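Local coordinates for DegV domain-containing protein Cgl2349/cg2579 (Corynebacterium glutamicum, PDB 3EGL) that binds long-chain fatty acids such as palmitate and may play a role in lipid transport or fatty acid metabolism, at residues V8-S13 with A108-A113; G65-H70 with D128-T133; L102-G107 with M239-D244; V208-G213 with N230-G235. All blocks are in the same frame, centred on the assembly; numbering follows the deposited sequence.

Interaction 1: V8-S13 with A108-A113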
loop_
_atom_site.group_PDB
_atom_site.type_symbol
_atom_site.label_atom_id
_atom_site.label_comp_id
_atom_site.label_asym_id
_atom_site.label_seq_id
_atom_site.Cartn_x
_atom_site.Cartn_y
_atom_site.Cartn_z
ATOM N N VAL A 8 -10.926 -3.668 11.413
ATOM C CA VAL A 8 -9.757 -3.562 10.543
ATOM C C VAL A 8 -9.047 -2.216 10.685
ATOM O O VAL A 8 -9.682 -1.159 10.731
ATOM C CB VAL A 8 -10.147 -3.808 9.076
ATOM C CG1 VAL A 8 -8.919 -3.672 8.129
ATOM C CG2 VAL A 8 -10.797 -5.200 8.934
ATOM N N ILE A 9 -7.724 -2.279 10.781
ATOM C CA ILE A 9 -6.879 -1.099 10.977
ATOM C C ILE A 9 -5.756 -1.148 9.975
ATOM O O ILE A 9 -5.120 -2.195 9.804
ATOM C CB ILE A 9 -6.224 -1.068 12.386
ATOM C CG1 ILE A 9 -7.287 -1.243 13.479
ATOM C CG2 ILE A 9 -5.482 0.263 12.626
ATOM C CD1 ILE A 9 -6.734 -1.034 14.962
ATOM N N VAL A 10 -5.512 -0.006 9.332
ATOM C CA VAL A 10 -4.356 0.179 8.451
ATOM C C VAL A 10 -3.671 1.473 8.876
ATOM O O VAL A 10 -4.168 2.194 9.725
ATOM C CB VAL A 10 -4.731 0.315 6.908
ATOM C CG1 VAL A 10 -5.473 -0.873 6.421
ATOM C CG2 VAL A 10 -5.563 1.567 6.646
ATOM N N ASP A 11 -2.534 1.764 8.255
ATOM C CA ASP A 11 -1.900 3.042 8.445
ATOM C C ASP A 11 -2.153 3.871 7.168
ATOM O O ASP A 11 -2.802 3.372 6.214
ATOM C CB ASP A 11 -0.428 2.879 8.831
ATOM C CG ASP A 11 0.409 2.150 7.757
ATOM O OD1 ASP A 11 0.596 2.760 6.675
ATOM O OD2 ASP A 11 0.912 1.001 8.006
ATOM N N SER A 12 -1.680 5.118 7.160
ATOM C CA SER A 12 -1.985 6.036 6.063
ATOM C C SER A 12 -1.322 5.588 4.745
ATOM O O SER A 12 -1.825 5.899 3.671
ATOM C CB SER A 12 -1.573 7.469 6.420
ATOM O OG SER A 12 -0.162 7.463 6.553
ATOM N N SER A 13 -0.209 4.855 4.837
ATOM C CA SER A 13 0.434 4.342 3.633
ATOM C C SER A 13 -0.465 3.443 2.765
ATOM O O SER A 13 -0.156 3.255 1.580
ATOM C CB SER A 13 1.753 3.607 3.920
ATOM O OG SER A 13 1.502 2.375 4.557
ATOM N N ALA A 108 -6.519 -2.535 -0.606
ATOM C CA ALA A 108 -7.417 -3.559 -1.176
ATOM C C ALA A 108 -7.631 -4.743 -0.240
ATOM O O ALA A 108 -8.778 -5.214 -0.075
ATOM C CB ALA A 108 -6.907 -4.083 -2.575
ATOM N N ALA A 109 -6.543 -5.245 0.342
ATOM C CA ALA A 109 -6.630 -6.391 1.261
ATOM C C ALA A 109 -7.472 -5.992 2.455
ATOM O O ALA A 109 -8.249 -6.796 2.959
ATOM C CB ALA A 109 -5.227 -6.838 1.717
ATOM N N ALA A 110 -7.344 -4.735 2.889
ATOM C CA ALA A 110 -8.130 -4.244 4.004
ATOM C C ALA A 110 -9.621 -4.156 3.673
ATOM O O ALA A 110 -10.478 -4.507 4.508
ATOM C CB ALA A 110 -7.612 -2.889 4.476
HETATM N N MSE A 111 -9.937 -3.706 2.465
HETATM C CA MSE A 111 -11.357 -3.591 2.067
HETATM C C MSE A 111 -11.994 -4.983 1.959
HETATM O O MSE A 111 -13.125 -5.194 2.385
HETATM C CB MSE A 111 -11.501 -2.831 0.737
HETATM C CG MSE A 111 -11.015 -1.366 0.781
HETATM SE SE MSE A 111 -10.662 -0.688 -1.031
HETATM C CE MSE A 111 -12.441 -0.311 -1.511
ATOM N N ALA A 112 -11.257 -5.944 1.411
ATOM C CA ALA A 112 -11.774 -7.314 1.349
ATOM C C ALA A 112 -11.968 -7.879 2.776
ATOM O O ALA A 112 -12.991 -8.480 3.099
ATOM C CB ALA A 112 -10.851 -8.210 0.473
ATOM N N ALA A 113 -11.020 -7.611 3.650
ATOM C CA ALA A 113 -11.143 -8.050 5.033
ATOM C C ALA A 113 -12.309 -7.372 5.769
ATOM O O ALA A 113 -13.108 -8.064 6.432
ATOM C CB ALA A 113 -9.803 -7.838 5.767
#

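Interaction 2: G65-H70 with D128-T133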
loop_
_atom_site.group_PDB
_atom_site.type_symbol
_atom_site.label_atom_id
_atom_site.label_comp_id
_atom_site.label_asym_id
_atom_site.label_seq_id
_atom_site.Cartn_x
_atom_site.Cartn_y
_atom_site.Cartn_z
ATOM N N GLY A 65 -11.801 -8.985 17.984
ATOM C CA GLY A 65 -10.628 -9.161 17.188
ATOM C C GLY A 65 -10.287 -7.963 16.351
ATOM O O GLY A 65 -11.175 -7.232 15.874
ATOM N N VAL A 66 -8.986 -7.768 16.185
ATOM C CA VAL A 66 -8.452 -6.704 15.348
ATOM C C VAL A 66 -7.469 -7.282 14.322
ATOM O O VAL A 66 -6.533 -8.000 14.670
ATOM C CB VAL A 66 -7.795 -5.591 16.188
ATOM C CG1 VAL A 66 -7.003 -4.659 15.333
ATOM C CG2 VAL A 66 -8.859 -4.824 16.939
ATOM N N LEU A 67 -7.723 -6.964 13.065
ATOM C CA LEU A 67 -6.797 -7.225 11.996
ATOM C C LEU A 67 -6.054 -5.943 11.596
ATOM O O LEU A 67 -6.654 -4.917 11.235
ATOM C CB LEU A 67 -7.562 -7.808 10.786
ATOM C CG LEU A 67 -6.711 -8.397 9.683
ATOM C CD1 LEU A 67 -5.973 -9.663 10.173
ATOM C CD2 LEU A 67 -7.532 -8.658 8.372
ATOM N N ALA A 68 -4.738 -6.003 11.661
ATOM C CA ALA A 68 -3.908 -4.822 11.412
ATOM C C ALA A 68 -3.059 -5.052 10.168
ATOM O O ALA A 68 -2.343 -6.080 10.056
ATOM C CB ALA A 68 -3.002 -4.530 12.644
ATOM N N LEU A 69 -3.146 -4.112 9.236
ATOM C CA LEU A 69 -2.402 -4.210 7.983
ATOM C C LEU A 69 -1.568 -2.955 7.739
ATOM O O LEU A 69 -2.111 -1.901 7.474
ATOM C CB LEU A 69 -3.355 -4.377 6.816
ATOM C CG LEU A 69 -4.293 -5.571 6.784
ATOM C CD1 LEU A 69 -5.630 -5.093 7.214
ATOM C CD2 LEU A 69 -4.351 -6.133 5.378
ATOM N N HIS A 70 -0.253 -3.107 7.851
ATOM C CA HIS A 70 0.718 -2.033 7.856
ATOM C C HIS A 70 1.688 -2.196 6.709
ATOM O O HIS A 70 1.923 -3.314 6.237
ATOM C CB HIS A 70 1.490 -2.063 9.173
ATOM C CG HIS A 70 0.632 -1.708 10.351
ATOM N ND1 HIS A 70 -0.058 -0.513 10.425
ATOM C CD2 HIS A 70 0.331 -2.391 11.483
ATOM C CE1 HIS A 70 -0.743 -0.475 11.557
ATOM N NE2 HIS A 70 -0.528 -1.603 12.216
ATOM N N ASP A 128 -7.192 -14.610 6.321
ATOM C CA ASP A 128 -6.937 -15.332 5.087
ATOM C C ASP A 128 -7.322 -14.563 3.815
ATOM O O ASP A 128 -6.628 -14.667 2.819
ATOM C CB ASP A 128 -7.647 -16.692 5.089
ATOM C CG ASP A 128 -7.105 -17.612 6.134
ATOM O OD1 ASP A 128 -5.871 -17.627 6.332
ATOM O OD2 ASP A 128 -7.917 -18.326 6.769
ATOM N N ILE A 129 -8.436 -13.830 3.851
ATOM C CA ILE A 129 -8.900 -13.040 2.709
ATOM C C ILE A 129 -7.861 -11.960 2.389
ATOM O O ILE A 129 -7.432 -11.811 1.223
ATOM C CB ILE A 129 -10.298 -12.418 3.004
ATOM C CG1 ILE A 129 -11.346 -13.529 3.085
ATOM C CG2 ILE A 129 -10.738 -11.467 1.925
ATOM C CD1 ILE A 129 -11.430 -14.390 1.814
ATOM N N ALA A 130 -7.440 -11.241 3.432
ATOM C CA ALA A 130 -6.403 -10.230 3.299
ATOM C C ALA A 130 -5.082 -10.805 2.712
ATOM O O ALA A 130 -4.523 -10.267 1.766
ATOM C CB ALA A 130 -6.169 -9.524 4.676
ATOM N N VAL A 131 -4.617 -11.926 3.248
ATOM C CA VAL A 131 -3.400 -12.554 2.748
ATOM C C VAL A 131 -3.536 -12.974 1.270
ATOM O O VAL A 131 -2.595 -12.824 0.456
ATOM C CB VAL A 131 -3.019 -13.760 3.656
ATOM C CG1 VAL A 131 -1.982 -14.711 2.997
ATOM C CG2 VAL A 131 -2.531 -13.212 4.966
ATOM N N ASP A 132 -4.703 -13.506 0.928
ATOM C CA ASP A 132 -4.917 -13.957 -0.426
ATOM C C ASP A 132 -4.994 -12.753 -1.406
ATOM O O ASP A 132 -4.454 -12.807 -2.515
ATOM C CB ASP A 132 -6.151 -14.832 -0.508
ATOM C CG ASP A 132 -6.268 -15.524 -1.851
ATOM O OD1 ASP A 132 -5.426 -16.418 -2.141
ATOM O OD2 ASP A 132 -7.180 -15.172 -2.627
ATOM N N THR A 133 -5.604 -11.652 -0.979
ATOM C CA THR A 133 -5.653 -10.485 -1.830
ATOM C C THR A 133 -4.220 -9.995 -2.116
ATOM O O THR A 133 -3.898 -9.657 -3.261
ATOM C CB THR A 133 -6.490 -9.330 -1.205
ATOM O OG1 THR A 133 -7.861 -9.734 -1.084
ATOM C CG2 THR A 133 -6.431 -8.111 -2.098
#

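Interaction 3: L102-G107 with M239-D244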
loop_
_atom_site.group_PDB
_atom_site.type_symbol
_atom_site.label_atom_id
_atom_site.label_comp_id
_atom_site.label_asym_id
_atom_site.label_seq_id
_atom_site.Cartn_x
_atom_site.Cartn_y
_atom_site.Cartn_z
ATOM N N LEU A 102 2.753 -2.040 0.248
ATOM C CA LEU A 102 2.316 -0.740 0.698
ATOM C C LEU A 102 1.284 -0.233 -0.301
ATOM O O LEU A 102 1.147 -0.790 -1.416
ATOM C CB LEU A 102 3.515 0.222 0.762
ATOM C CG LEU A 102 4.080 0.743 -0.571
ATOM C CD1 LEU A 102 5.196 1.733 -0.295
ATOM C CD2 LEU A 102 4.554 -0.379 -1.498
ATOM N N GLY A 103 0.562 0.818 0.077
ATOM C CA GLY A 103 -0.368 1.437 -0.842
ATOM C C GLY A 103 -1.623 0.621 -1.000
ATOM O O GLY A 103 -1.953 -0.216 -0.141
HETATM N N MSE A 104 -2.341 0.860 -2.090
HETATM C CA MSE A 104 -3.616 0.188 -2.284
HETATM C C MSE A 104 -3.609 -1.354 -2.489
HETATM O O MSE A 104 -4.669 -1.993 -2.389
HETATM C CB MSE A 104 -4.401 0.889 -3.386
HETATM C CG MSE A 104 -5.042 2.195 -2.968
HETATM SE SE MSE A 104 -6.474 1.881 -1.654
HETATM C CE MSE A 104 -7.566 0.697 -2.767
ATOM N N ALA A 105 -2.463 -2.000 -2.719
ATOM C CA ALA A 105 -2.496 -3.467 -2.576
ATOM C C ALA A 105 -2.923 -3.818 -1.099
ATOM O O ALA A 105 -3.813 -4.670 -0.847
ATOM C CB ALA A 105 -1.169 -4.100 -2.964
ATOM N N VAL A 106 -2.335 -3.117 -0.139
ATOM C CA VAL A 106 -2.761 -3.227 1.247
ATOM C C VAL A 106 -4.165 -2.680 1.500
ATOM O O VAL A 106 -4.993 -3.379 2.113
ATOM C CB VAL A 106 -1.754 -2.554 2.174
ATOM C CG1 VAL A 106 -2.181 -2.689 3.631
ATOM C CG2 VAL A 106 -0.358 -3.196 1.927
ATOM N N GLY A 107 -4.452 -1.447 1.052
ATOM C CA GLY A 107 -5.818 -0.932 1.104
ATOM C C GLY A 107 -6.814 -1.934 0.541
ATOM O O GLY A 107 -7.850 -2.183 1.147
HETATM N N MSE A 239 -9.912 2.619 -9.821
HETATM C CA MSE A 239 -10.125 3.503 -8.723
HETATM C C MSE A 239 -8.971 4.537 -8.671
HETATM O O MSE A 239 -7.833 4.230 -9.000
HETATM C CB MSE A 239 -10.169 2.611 -7.499
HETATM C CG MSE A 239 -10.259 3.310 -6.232
HETATM SE SE MSE A 239 -10.339 2.026 -4.853
HETATM C CE MSE A 239 -10.793 3.309 -3.518
ATOM N N SER A 240 -9.269 5.766 -8.294
ATOM C CA SER A 240 -8.244 6.797 -8.115
ATOM C C SER A 240 -7.946 6.993 -6.643
ATOM O O SER A 240 -8.870 7.056 -5.862
ATOM C CB SER A 240 -8.769 8.127 -8.619
ATOM O OG SER A 240 -8.837 8.099 -10.018
ATOM N N VAL A 241 -6.670 7.110 -6.268
ATOM C CA VAL A 241 -6.303 7.472 -4.900
ATOM C C VAL A 241 -5.186 8.499 -4.911
ATOM O O VAL A 241 -4.493 8.708 -5.911
ATOM C CB VAL A 241 -5.919 6.245 -4.012
ATOM C CG1 VAL A 241 -7.074 5.302 -3.848
ATOM C CG2 VAL A 241 -4.689 5.501 -4.556
ATOM N N ASP A 242 -5.052 9.187 -3.791
ATOM C CA ASP A 242 -3.950 10.088 -3.573
ATOM C C ASP A 242 -2.926 9.314 -2.828
ATOM O O ASP A 242 -3.258 8.569 -1.891
ATOM C CB ASP A 242 -4.391 11.232 -2.688
ATOM C CG ASP A 242 -5.365 12.137 -3.376
ATOM O OD1 ASP A 242 -5.239 12.343 -4.607
ATOM O OD2 ASP A 242 -6.245 12.667 -2.675
ATOM N N ILE A 243 -1.680 9.481 -3.250
ATOM C CA ILE A 243 -0.560 8.911 -2.544
ATOM C C ILE A 243 -0.412 9.599 -1.179
ATOM O O ILE A 243 -0.383 10.829 -1.077
ATOM C CB ILE A 243 0.725 8.998 -3.386
ATOM C CG1 ILE A 243 0.624 8.008 -4.587
ATOM C CG2 ILE A 243 1.942 8.685 -2.511
ATOM C CD1 ILE A 243 1.690 8.188 -5.767
ATOM N N ASP A 244 -0.359 8.788 -0.128
ATOM C CA ASP A 244 -0.207 9.270 1.253
ATOM C C ASP A 244 0.912 10.331 1.311
ATOM O O ASP A 244 1.982 10.097 0.812
ATOM C CB ASP A 244 0.067 8.068 2.191
ATOM C CG ASP A 244 0.394 8.473 3.636
ATOM O OD1 ASP A 244 0.052 9.593 4.101
ATOM O OD2 ASP A 244 1.032 7.659 4.343
#

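Interaction 4: V208-G213 with N230-G235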
loop_
_atom_site.group_PDB
_atom_site.type_symbol
_atom_site.label_atom_id
_atom_site.label_comp_id
_atom_site.label_asym_id
_atom_site.label_seq_id
_atom_site.Cartn_x
_atom_site.Cartn_y
_atom_site.Cartn_z
ATOM N N VAL A 208 -8.886 -7.195 -14.004
ATOM C CA VAL A 208 -7.996 -6.810 -12.955
ATOM C C VAL A 208 -8.703 -5.746 -12.139
ATOM O O VAL A 208 -9.502 -4.977 -12.653
ATOM C CB VAL A 208 -6.736 -6.147 -13.564
ATOM C CG1 VAL A 208 -5.667 -5.916 -12.487
ATOM C CG2 VAL A 208 -6.168 -6.994 -14.705
ATOM N N PHE A 209 -8.391 -5.652 -10.864
ATOM C CA PHE A 209 -8.805 -4.465 -10.137
ATOM C C PHE A 209 -7.610 -3.495 -9.971
ATOM O O PHE A 209 -6.552 -3.906 -9.515
ATOM C CB PHE A 209 -9.445 -4.850 -8.805
ATOM C CG PHE A 209 -9.566 -3.711 -7.836
ATOM C CD1 PHE A 209 -10.687 -2.891 -7.843
ATOM C CD2 PHE A 209 -8.558 -3.453 -6.914
ATOM C CE1 PHE A 209 -10.808 -1.840 -6.929
ATOM C CE2 PHE A 209 -8.672 -2.393 -6.008
ATOM C CZ PHE A 209 -9.809 -1.580 -6.028
ATOM N N ILE A 210 -7.798 -2.217 -10.306
ATOM C CA ILE A 210 -6.699 -1.263 -10.309
ATOM C C ILE A 210 -6.940 0.017 -9.523
ATOM O O ILE A 210 -7.938 0.719 -9.704
ATOM C CB ILE A 210 -6.361 -0.781 -11.763
ATOM C CG1 ILE A 210 -5.995 -1.940 -12.673
ATOM C CG2 ILE A 210 -5.201 0.237 -11.742
ATOM C CD1 ILE A 210 -4.561 -2.412 -12.501
ATOM N N ALA A 211 -5.952 0.381 -8.723
ATOM C CA ALA A 211 -6.000 1.639 -8.007
ATOM C C ALA A 211 -4.822 2.483 -8.468
ATOM O O ALA A 211 -3.645 2.083 -8.339
ATOM C CB ALA A 211 -5.966 1.400 -6.510
ATOM N N ILE A 212 -5.123 3.651 -9.020
ATOM C CA ILE A 212 -4.050 4.478 -9.509
ATOM C C ILE A 212 -3.841 5.596 -8.537
ATOM O O ILE A 212 -4.783 6.336 -8.233
ATOM C CB ILE A 212 -4.352 5.021 -10.899
ATOM C CG1 ILE A 212 -4.253 3.877 -11.910
ATOM C CG2 ILE A 212 -3.357 6.149 -11.274
ATOM C CD1 ILE A 212 -5.068 4.128 -13.184
ATOM N N GLY A 213 -2.611 5.700 -8.046
ATOM C CA GLY A 213 -2.238 6.715 -7.071
ATOM C C GLY A 213 -1.452 7.819 -7.729
ATOM O O GLY A 213 -0.689 7.590 -8.687
ATOM N N ASN A 230 -7.729 0.772 -22.123
ATOM C CA ASN A 230 -7.636 0.175 -23.451
ATOM C C ASN A 230 -6.907 -1.143 -23.445
ATOM O O ASN A 230 -7.217 -2.008 -24.239
ATOM C CB ASN A 230 -6.935 1.111 -24.446
ATOM C CG ASN A 230 -7.560 2.496 -24.486
ATOM O OD1 ASN A 230 -8.787 2.659 -24.312
ATOM N ND2 ASN A 230 -6.716 3.512 -24.691
ATOM N N ALA A 231 -5.921 -1.299 -22.574
ATOM C CA ALA A 231 -5.078 -2.476 -22.680
ATOM C C ALA A 231 -5.501 -3.690 -21.824
ATOM O O ALA A 231 -5.198 -4.828 -22.174
ATOM C CB ALA A 231 -3.645 -2.108 -22.444
ATOM N N LEU A 232 -6.212 -3.452 -20.725
ATOM C CA LEU A 232 -6.510 -4.513 -19.779
ATOM C C LEU A 232 -7.780 -5.236 -20.167
ATOM O O LEU A 232 -8.641 -4.622 -20.793
ATOM C CB LEU A 232 -6.618 -3.935 -18.358
ATOM C CG LEU A 232 -5.404 -4.192 -17.453
ATOM C CD1 LEU A 232 -4.099 -4.329 -18.230
ATOM C CD2 LEU A 232 -5.282 -3.119 -16.400
ATOM N N PRO A 233 -7.932 -6.525 -19.762
ATOM C CA PRO A 233 -9.126 -7.280 -20.195
ATOM C C PRO A 233 -10.427 -6.626 -19.756
ATOM O O PRO A 233 -10.482 -5.992 -18.700
ATOM C CB PRO A 233 -8.955 -8.638 -19.512
ATOM C CG PRO A 233 -7.514 -8.758 -19.246
ATOM C CD PRO A 233 -7.049 -7.366 -18.927
ATOM N N GLU A 234 -11.457 -6.762 -20.581
ATOM C CA GLU A 234 -12.763 -6.178 -20.329
ATOM C C GLU A 234 -13.282 -6.580 -18.969
ATOM O O GLU A 234 -13.065 -7.707 -18.534
ATOM C CB GLU A 234 -13.764 -6.645 -21.381
ATOM C CG GLU A 234 -13.654 -5.929 -22.700
ATOM C CD GLU A 234 -14.480 -6.617 -23.782
ATOM O OE1 GLU A 234 -15.636 -7.046 -23.495
ATOM O OE2 GLU A 234 -13.968 -6.734 -24.918
ATOM N N GLY A 235 -14.000 -5.657 -18.331
ATOM C CA GLY A 235 -14.542 -5.863 -16.991
ATOM C C GLY A 235 -13.571 -5.543 -15.865
ATOM O O GLY A 235 -13.801 -5.944 -14.743
#

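Interaction 1: V8-S13 with A108-A113
Val10 and Val8, on strand 7-11, press their methyl groups against Ala110 and Ala113 of helix 104-116. The tight part is centred on the CB of Ala110. Val10 CG1 comes to 3.5 Å from Ala110 CB, a close van der Waals fit for two methyl carbons. Val8 CG1 reaches the same methyl at 4.0 Å. The Ala110 CB is therefore met by one methyl from each valine. Val8 CG1 points away from its own backbone N (chi1 179°), and this leaves the second methyl, CG2, to turn to the next turn of the helix. That side is looser: Val8 CG2 stands 4.2 Å from Ala113 CB. All four residues are buried and the contact is purely apolar. The more open side is the far face of the helix. There the selenomethionine Met111 points away from the strand and is partly exposed, although it also touches Leu16 and Leu24. The strand and helix segments run nearly antiparallel, at 168°, with their axes 8.9 Å apart at closest approach. Small alanine side chains are consistent with this close approach of helix and strand. A helix layer packed antiparallel on the strands of a sheet belongs to the alpha-beta-alpha sandwich. Strand 7-11 is the middle strand of the five-stranded sheet. Val8 and Val10 share backbone bonds with strand 26-35, and Ile9 shares them with strand 66-69. On the helix side, Ala109 and Ala113 also touch Leu69 and Leu67 of strand 66-69, while Ala108 and Ala112 pack against helix 123-133.

Interaction 2: G65-H70 with D128-T133
Leu67 and Leu69 meet Ala130 through methyl groups alone, so no flat group has a face or an edge in this contact. His70 carries the only ring in the two segments, and its imidazole lies well away from helix 123-133. Its nitrogens are engaged by other residues: ND1 with Asp11 OD2 and NE2 with Tyr54 OH. At the contact itself, Leu69 CD2 lies 3.9 Å from Ala130 CB. Leu67 CD2 lies 4.0 Å from the same carbon. One helix methyl thus meets two leucine branches that come from alternate positions of strand 66-69. The leucines reach it by different torsions. Leu67 swings CG opposite its backbone N (chi1 -168°), whereas Leu69 sets CG opposite its carbonyl carbon (chi1 -60°). These different turns bring one CD2 from each leucine to the single Ala130 CB, although the two residues start from different points along the strand. Alternation along a strand gives both residues the same face of the sheet, and the helices cover that face. This is the layered packing of an alpha-beta-alpha sandwich. The other face carries Val66, Ala68 and His70, which touch helix 47-60. Both leucines also touch Val97 of the adjacent strand 94-97, and Leu69 packs on Val106 of helix 104-116.

Interaction 3: L102-G107 with M239-D244
The start of helix 104-116 meets strand 237-242, the edge strand of the six-stranded sheet, where Met104 packs on Met239 and Val241. Both methionines are selenomethionines. Met104 CG sits at the fork of Val241, 3.7 Å from CG2 and 3.8 Å from CG1. Beyond CG the Met104 chain folds back twice (chi2 -67°, chi3 -58°), which carries its end along toward Met239. There Met104 CE touches Met239 SE at 3.7 Å. Met239 is extended instead, and the two long side chains cross at about a right angle. Gly107, one turn on in the helix, has no side chain to compete with the bent Met104 for room near SE. Met104 also touches Ala211 of the adjacent strand 209-215 and Ser259 of strand 255-261 beyond it, so it lies across several strands of the sheet. Leu16 and Pro17 cover the contact from a nearby loop. A bound palmitic acid lies about 7 Å from the Met104 side chain. This helix also packs on the five-stranded sheet, and such an apolar seam between two alpha/beta halves beside a fatty acid fits the DegV fold.

Interaction 4: V208-G213 with N230-G235
Val208 overlaps Leu232 through CG2, which lies 4.0 Å from Leu232 CG. The two side chains cross at about a right angle. The same Val208 CG2 also reaches the ring of Pro233, at 4.3 Å from CD. The position of Val208 CG2 follows from the first torsion (chi1 -171°), which places CG1 opposite the backbone N and CG2 opposite the carbonyl carbon. Two residues further on, Ile210 meets Leu232 tip to tip. Both ends of its ethyl branch take part: Ile210 CG1 and CD1 each lie 4.0 Å from Leu232 CD2. Leu232 thus offers its branch point to one residue and a methyl to the other. These three side chains are buried, whereas Pro233 is partly exposed and Glu234 and Gly235 are at the surface. The packing is apolar throughout. A polar link lies beside it: Ser236 OG is hydrogen-bonded to both Val208 N and Pro233 O, and so ties the turn to the start of the strand. Ala203 of helix 196-203 touches Val208 and Pro233, and Ala260 of strand 255-261 touches both Val208 and Ile210. Leu232 is the first residue to leave helix 224-231, and the chain then runs by Pro233 and Gly235 into strand 237-242. That strand lies next to 209-215 and parallel to it. Strand, helix and strand in this order form a beta-alpha-beta crossover, and the contact packs the exit from its helix against the beginning of its first strand.

Interactions 1 and 2 lie on the same face of the five-stranded sheet, with centres 7 Å apart. Their strands, 7-11 and 66-69, are neighbours, and their helices, 104-116 and 123-133, are consecutive. Interactions 3 and 4 belong to the six-stranded sheet, with centres 14 Å apart, on adjacent strands 237-242 and 209-215. Helix 104-116 serves both interactions 1 and 3, so it joins the two sheets. Ser12 and Asp244 add a hydrogen bond between those contacts. Along the chain, interactions 1, 2 and 3 cross one another, while interaction 4 falls wholly within the span of interaction 3. The two halves are therefore interlocked, with palmitate closest to interaction 3.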